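Local coordinates for periplasmic oligopeptide-binding protein (Burkholderia pseudomallei, PDB 3ZS6) that probably binds short peptides in the periplasm and delivers them to an ABC transporter for uptake into the cell, at residues T30-D34 / K210-L214; K276-E280 / N465-M469; M303-M307 / H460-M464. All coordinates share one frame; numbering follows the deposited sequence.

Interaction 1: T30-D34 / K210-L214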
# COMPACT_ATOMS: atom_id res chain seq x y z
N THR A 30 -1.10 5.05 7.46
CA THR A 30 -2.24 5.52 8.26
C THR A 30 -1.76 6.19 9.55
O THR A 30 -2.16 7.32 9.85
CB THR A 30 -3.20 4.37 8.62
OG1 THR A 30 -3.69 3.75 7.43
CG2 THR A 30 -4.37 4.91 9.44
N ILE A 31 -0.91 5.50 10.30
CA ILE A 31 -0.32 6.10 11.50
C ILE A 31 0.56 7.32 11.18
O ILE A 31 0.40 8.37 11.79
CB ILE A 31 0.48 5.07 12.30
CG1 ILE A 31 -0.47 3.98 12.82
CG2 ILE A 31 1.19 5.74 13.48
CD1 ILE A 31 0.24 2.84 13.54
N GLY A 32 1.48 7.19 10.23
CA GLY A 32 2.40 8.26 9.90
C GLY A 32 1.76 9.56 9.41
O GLY A 32 2.29 10.66 9.64
N LEU A 33 0.61 9.44 8.74
CA LEU A 33 -0.05 10.62 8.19
C LEU A 33 -0.89 11.36 9.23
O LEU A 33 -1.29 12.50 9.01
CB LEU A 33 -0.88 10.26 6.96
CG LEU A 33 -0.08 9.89 5.70
CD1 LEU A 33 -1.00 9.33 4.62
CD2 LEU A 33 0.73 11.09 5.15
N ASP A 34 -1.15 10.72 10.37
CA ASP A 34 -1.67 11.44 11.53
C ASP A 34 -0.53 12.26 12.18
O ASP A 34 -0.78 13.32 12.75
CB ASP A 34 -2.24 10.46 12.57
CG ASP A 34 -3.63 9.95 12.22
OD1 ASP A 34 -4.25 10.42 11.23
OD2 ASP A 34 -4.12 9.08 12.96
N LYS A 210 -7.46 12.66 20.86
CA LYS A 210 -6.54 11.58 21.18
C LYS A 210 -6.80 10.40 20.27
O LYS A 210 -7.95 10.00 20.06
CB LYS A 210 -6.69 11.15 22.65
CG LYS A 210 -5.83 9.94 23.00
CD LYS A 210 -5.58 9.81 24.50
CE LYS A 210 -6.58 8.90 25.17
NZ LYS A 210 -6.09 8.49 26.52
N VAL A 211 -5.73 9.83 19.72
CA VAL A 211 -5.84 8.64 18.89
C VAL A 211 -4.97 7.52 19.45
O VAL A 211 -3.80 7.73 19.76
CB VAL A 211 -5.43 8.92 17.43
CG1 VAL A 211 -5.69 7.70 16.55
CG2 VAL A 211 -6.17 10.12 16.88
N THR A 212 -5.57 6.34 19.57
CA THR A 212 -4.86 5.16 20.03
C THR A 212 -4.90 4.11 18.92
O THR A 212 -5.97 3.77 18.42
CB THR A 212 -5.53 4.60 21.30
OG1 THR A 212 -5.41 5.54 22.37
CG2 THR A 212 -4.89 3.27 21.71
N TYR A 213 -3.72 3.62 18.53
CA TYR A 213 -3.61 2.54 17.55
C TYR A 213 -3.21 1.22 18.23
O TYR A 213 -2.14 1.13 18.86
CB TYR A 213 -2.58 2.88 16.46
CG TYR A 213 -3.09 3.86 15.42
CD1 TYR A 213 -3.93 3.43 14.39
CD2 TYR A 213 -2.74 5.20 15.45
CE1 TYR A 213 -4.41 4.32 13.44
CE2 TYR A 213 -3.22 6.10 14.50
CZ TYR A 213 -4.06 5.65 13.50
OH TYR A 213 -4.54 6.52 12.53
N LEU A 214 -4.05 0.20 18.09
CA LEU A 214 -3.77 -1.11 18.68
C LEU A 214 -3.50 -2.15 17.59
O LEU A 214 -4.38 -2.43 16.78
CB LEU A 214 -4.95 -1.60 19.52
CG LEU A 214 -5.49 -0.65 20.60
CD1 LEU A 214 -6.72 -1.27 21.30
CD2 LEU A 214 -4.39 -0.34 21.59
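Val-211 is the first residue of strand segment 210-214 to meet the helix segment 30-34. Its CG1 lies 4.2 Å from Asp-34 OD2, a loose contact of a methyl with a carboxylate oxygen. Two residues on, Tyr-213 carries most of the contact. Both side chains leave the strand on the helix side, as alternate residues of a strand do.

The Tyr-213 ring lies against Ile-31. Ile-31 CG1 sits over one face, 3.6 Å from the centroid of the Tyr-213 ring and almost straight above its centre. This is a CH-pi contact. With CG1 anti to the carbonyl carbon (chi1 -64°), Ile-31 brings its longer branch over the ring, and its CD1 reaches on toward Tyr-213 CB. The phenol end goes further, to Asp-34. Tyr-213 OH donates a hydrogen bond of 2.6 Å to Asp-34 OD2. The acceptor lies at the ring edge, but the hydroxyl comes in from above the carboxylate plane, 47° out of it. Thr-30 CG2 comes within 3.5 Å of Tyr-213 OH. Asp-34 OD2 has a second partner in Ser-499 OG, so this buried oxygen is gripped by two hydroxyls.

The contact is helix-on-sheet packing in a lobe of the solute-binding protein fold. The segment axes are 10.8 Å apart and run nearly antiparallel, at 159°. Helix 26-35 packs on a mixed sheet. Strand 210-215 is an inner strand there, flanked by parallel strand 6-11 and antiparallel strand 191-196. Arg-9 and Val-11 touch Tyr-213 from the first, and Met-194 touches Ile-31, Asp-34 and Val-211 from the second.

Interaction 2: K276-E280 / N465-M469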
# COMPACT_ATOMS: atom_id res chain seq x y z
N LYS A 276 8.10 -19.76 -16.21
CA LYS A 276 6.76 -19.20 -16.42
C LYS A 276 5.67 -20.27 -16.48
O LYS A 276 4.54 -20.05 -16.04
CB LYS A 276 6.77 -18.34 -17.69
CG LYS A 276 5.42 -18.09 -18.35
CD LYS A 276 5.64 -17.53 -19.76
CE LYS A 276 4.34 -17.09 -20.42
NZ LYS A 276 3.34 -18.19 -20.55
N ARG A 277 6.00 -21.44 -17.03
CA ARG A 277 5.03 -22.52 -17.13
C ARG A 277 4.60 -23.04 -15.76
O ARG A 277 3.43 -23.37 -15.55
CB ARG A 277 5.58 -23.66 -17.99
CG ARG A 277 5.75 -23.28 -19.47
CD ARG A 277 6.60 -24.30 -20.21
NE ARG A 277 7.97 -24.32 -19.69
CZ ARG A 277 8.96 -25.03 -20.22
NH1 ARG A 277 8.74 -25.77 -21.30
NH2 ARG A 277 10.17 -24.98 -19.67
N VAL A 278 5.54 -23.12 -14.82
CA VAL A 278 5.21 -23.52 -13.45
C VAL A 278 4.33 -22.47 -12.77
O VAL A 278 3.31 -22.82 -12.15
CB VAL A 278 6.49 -23.77 -12.60
CG1 VAL A 278 6.12 -24.09 -11.15
CG2 VAL A 278 7.32 -24.91 -13.20
N ARG A 279 4.70 -21.19 -12.89
CA ARG A 279 3.93 -20.11 -12.25
C ARG A 279 2.49 -20.08 -12.77
O ARG A 279 1.53 -19.96 -12.00
CB ARG A 279 4.61 -18.74 -12.47
CG ARG A 279 6.06 -18.67 -11.98
CD ARG A 279 6.59 -17.22 -11.85
NE ARG A 279 6.65 -16.53 -13.13
CZ ARG A 279 7.73 -16.45 -13.90
NH1 ARG A 279 8.87 -17.03 -13.53
NH2 ARG A 279 7.67 -15.80 -15.05
N GLU A 280 2.36 -20.20 -14.08
CA GLU A 280 1.08 -20.22 -14.76
C GLU A 280 0.21 -21.39 -14.29
O GLU A 280 -0.98 -21.22 -14.01
CB GLU A 280 1.31 -20.32 -16.27
CG GLU A 280 0.06 -20.22 -17.11
CD GLU A 280 0.38 -20.28 -18.60
OE1 GLU A 280 1.58 -20.35 -18.96
OE2 GLU A 280 -0.57 -20.23 -19.41
N ASN A 465 0.66 -12.23 -18.60
CA ASN A 465 0.84 -13.46 -19.36
C ASN A 465 2.09 -14.21 -18.92
O ASN A 465 2.26 -15.40 -19.21
CB ASN A 465 0.86 -13.19 -20.86
CG ASN A 465 -0.53 -12.96 -21.43
OD1 ASN A 465 -1.44 -13.75 -21.19
ND2 ASN A 465 -0.70 -11.88 -22.18
N ASP A 466 2.97 -13.52 -18.20
CA ASP A 466 4.15 -14.15 -17.61
C ASP A 466 3.90 -14.67 -16.19
O ASP A 466 4.74 -15.36 -15.62
CB ASP A 466 5.34 -13.17 -17.63
CG ASP A 466 5.95 -13.00 -19.02
OD1 ASP A 466 5.64 -13.81 -19.92
OD2 ASP A 466 6.74 -12.06 -19.22
N TYR A 467 2.74 -14.34 -15.63
CA TYR A 467 2.38 -14.77 -14.27
C TYR A 467 3.50 -14.60 -13.25
O TYR A 467 3.86 -15.53 -12.54
CB TYR A 467 1.85 -16.22 -14.29
CG TYR A 467 0.66 -16.33 -15.20
CD1 TYR A 467 -0.61 -16.03 -14.73
CD2 TYR A 467 0.81 -16.65 -16.54
CE1 TYR A 467 -1.70 -16.09 -15.56
CE2 TYR A 467 -0.28 -16.72 -17.38
CZ TYR A 467 -1.54 -16.43 -16.88
OH TYR A 467 -2.64 -16.49 -17.70
N PRO A 468 4.07 -13.39 -13.18
CA PRO A 468 5.14 -13.09 -12.23
C PRO A 468 4.68 -13.24 -10.78
O PRO A 468 5.52 -13.48 -9.91
CB PRO A 468 5.49 -11.62 -12.53
CG PRO A 468 4.27 -11.06 -13.23
CD PRO A 468 3.74 -12.23 -14.04
N MET A 469 3.38 -13.10 -10.53
CA MET A 469 2.79 -13.40 -9.23
C MET A 469 1.40 -13.98 -9.46
O MET A 469 0.99 -14.16 -10.61
CB MET A 469 2.71 -12.15 -8.34
CG MET A 469 1.99 -10.96 -8.98
SD MET A 469 3.11 -9.79 -9.81
CE MET A 469 3.80 -8.91 -8.40
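Arg-279 reaches from helix 276-285 to the turn that follows helix 449-464. Its CB lies 3.3 Å from Tyr-467 O and also faces Tyr-467 CB. CG runs past the same carbonyl, and CD is again 3.3 Å from Tyr-467 O. The chain bends at chi3 (-64°), which turns the guanidinium edge to two backbone oxygens. Arg-279 NE gives weak bonds to Tyr-467 O and Asp-466 O. The straighter bond is from Arg-279 NH2 to Asp-466 O, 3.0 Å long with an N-H...O angle of 152°. NH1 turns elsewhere, to Leu-273 O. Lys-276 CA lies over one guanidinium face.

On the same helix, Glu-280 CG packs 3.5 Å from Tyr-467 CE2. The Glu-280 carboxylate and the Tyr-467 ring are nearly parallel, 13° apart. The OH of Tyr-467 bonds to Trp-322 NE1. Glu-280 OE1 forms a salt bridge with Lys-276 NZ, 3.2 Å away, along its own helix.

Tyr-467 has positive phi as the chain leaves the helix. Arg-279 thus donates to main-chain carbonyl oxygens at a helix exit. Between the two segments its charge is probably eased by these carbonyl dipoles; the Asp-466 carboxylate does not touch it.

Interaction 3: M303-M307 / H460-M464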
# COMPACT_ATOMS: atom_id res chain seq x y z
N MET A 303 -9.71 -11.91 -9.15
CA MET A 303 -8.78 -11.15 -9.99
C MET A 303 -7.71 -12.05 -10.59
O MET A 303 -7.30 -13.04 -9.97
CB MET A 303 -8.12 -10.00 -9.20
CG MET A 303 -9.03 -8.80 -8.98
SD MET A 303 -8.22 -7.40 -8.18
CE MET A 303 -7.05 -6.88 -9.44
N TYR A 304 -7.25 -11.69 -11.79
CA TYR A 304 -6.26 -12.47 -12.52
C TYR A 304 -5.00 -11.66 -12.83
O TYR A 304 -3.97 -12.22 -13.20
CB TYR A 304 -6.88 -13.01 -13.82
CG TYR A 304 -8.12 -13.81 -13.52
CD1 TYR A 304 -8.04 -15.15 -13.17
CD2 TYR A 304 -9.38 -13.21 -13.53
CE1 TYR A 304 -9.17 -15.88 -12.86
CE2 TYR A 304 -10.52 -13.94 -13.23
CZ TYR A 304 -10.40 -15.27 -12.89
OH TYR A 304 -11.52 -16.00 -12.58
N GLY A 305 -5.11 -10.35 -12.68
CA GLY A 305 -3.97 -9.46 -12.84
C GLY A 305 -3.89 -8.49 -11.67
O GLY A 305 -4.56 -8.67 -10.65
N LEU A 306 -3.06 -7.45 -11.82
CA LEU A 306 -2.82 -6.48 -10.74
C LEU A 306 -3.82 -5.32 -10.73
O LEU A 306 -4.08 -4.75 -9.67
CB LEU A 306 -1.40 -5.92 -10.83
CG LEU A 306 -0.23 -6.91 -10.68
CD1 LEU A 306 1.11 -6.21 -10.92
CD2 LEU A 306 -0.27 -7.59 -9.32
N MET A 307 -4.36 -4.97 -11.89
CA MET A 307 -5.24 -3.81 -12.00
C MET A 307 -6.67 -4.13 -11.56
O MET A 307 -7.36 -4.92 -12.21
CB MET A 307 -5.28 -3.27 -13.44
CG MET A 307 -3.93 -2.94 -14.05
SD MET A 307 -3.10 -1.55 -13.26
CE MET A 307 -1.46 -1.72 -13.97
N HIS A 460 0.34 -4.12 -19.21
CA HIS A 460 -0.16 -4.91 -18.09
C HIS A 460 -0.46 -6.35 -18.54
O HIS A 460 0.04 -7.30 -17.93
CB HIS A 460 -1.40 -4.28 -17.43
CG HIS A 460 -1.95 -5.08 -16.28
ND1 HIS A 460 -3.26 -5.51 -16.23
CD2 HIS A 460 -1.36 -5.54 -15.15
CE1 HIS A 460 -3.45 -6.20 -15.12
NE2 HIS A 460 -2.32 -6.23 -14.45
N ASP A 461 -1.25 -6.49 -19.60
CA ASP A 461 -1.55 -7.81 -20.18
C ASP A 461 -0.28 -8.60 -20.47
O ASP A 461 -0.19 -9.79 -20.18
CB ASP A 461 -2.34 -7.67 -21.48
CG ASP A 461 -3.74 -7.12 -21.28
OD1 ASP A 461 -4.22 -7.05 -20.13
OD2 ASP A 461 -4.38 -6.78 -22.31
N LEU A 462 0.70 -7.93 -21.08
CA LEU A 462 1.95 -8.59 -21.44
C LEU A 462 2.63 -9.17 -20.20
O LEU A 462 3.05 -10.33 -20.19
CB LEU A 462 2.89 -7.62 -22.15
CG LEU A 462 4.17 -8.25 -22.71
CD1 LEU A 462 3.83 -9.38 -23.67
CD2 LEU A 462 5.05 -7.20 -23.40
N ALA A 463 2.72 -8.35 -19.15
CA ALA A 463 3.30 -8.81 -17.89
C ALA A 463 2.53 -9.98 -17.27
O ALA A 463 3.14 -10.94 -16.80
CB ALA A 463 3.40 -7.66 -16.91
N MET A 464 1.20 -9.89 -17.24
CA MET A 464 0.41 -10.91 -16.55
C MET A 464 0.44 -12.26 -17.29
O MET A 464 0.26 -13.31 -16.67
CB MET A 464 -1.04 -10.45 -16.33
CG MET A 464 -1.19 -9.28 -15.36
SD MET A 464 -0.53 -9.58 -13.71
CE MET A 464 1.11 -8.87 -13.86
O HOH W 1 -0.93 -12.81 -13.81
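Met-307 lays its side chain over the imidazole of His-460. Its CG stands 3.4 Å from the centroid of the His-460 ring, 11° off the normal, in a CH-pi contact. The chain bends at chi2 (-67°), which carries SD above the same face at a greater distance and brings CE back toward CD2 and CG of the ring. This is loop-on-helix packing in the solute-binding protein fold: the loop after strand 301-302 lies along the last turn of helix 449-464.

The edge of the imidazole does other work. Leu-306 N donates to His-460 NE2, 3.0 Å away, and lies close to the ring plane. NE2 therefore accepts, consistent with a proton on ND1 in a neutral ring. With one face covered and an edge bonded, the ring is probably held in this rotation.

Gly-305 has no side chain, and its backbone lies directly against His-460 and Met-464. Its CA is 3.6 Å from Met-464 SD. Met-464 CE then meets Leu-306 CG at 4.0 Å, the two side chains crossing at about a right angle. Phe-417 of helix 414-417 touches both His-460 and Met-307, and Phe-318 touches Met-464. A water joins the two backbones at the helix end, donating to Tyr-304 O at 3.2 Å and to Met-464 O at 3.1 Å.

How the interactions relate
Interactions 2 and 3 are neighbours. Their centres lie about 11 Å apart, on the same side of the chain's centre. They share the end of helix 449-464: interaction 3 uses its last turn, and interaction 2 the residues that follow. Pro-468 CD meets Ala-463 O at 3.1 Å, and Met-469 SD lies 4.1 Å from Leu-306 CD2. Trp-322 also links them, since it meets the ring of Tyr-304 and bonds to Tyr-467. Interaction 1 lies on the opposite side of the chain's centre, its centre about 39 Å from that of interaction 2 and about 34 Å from that of interaction 3. None of the three can be placed at the peptide site on this evidence; all are packing contacts within the fold.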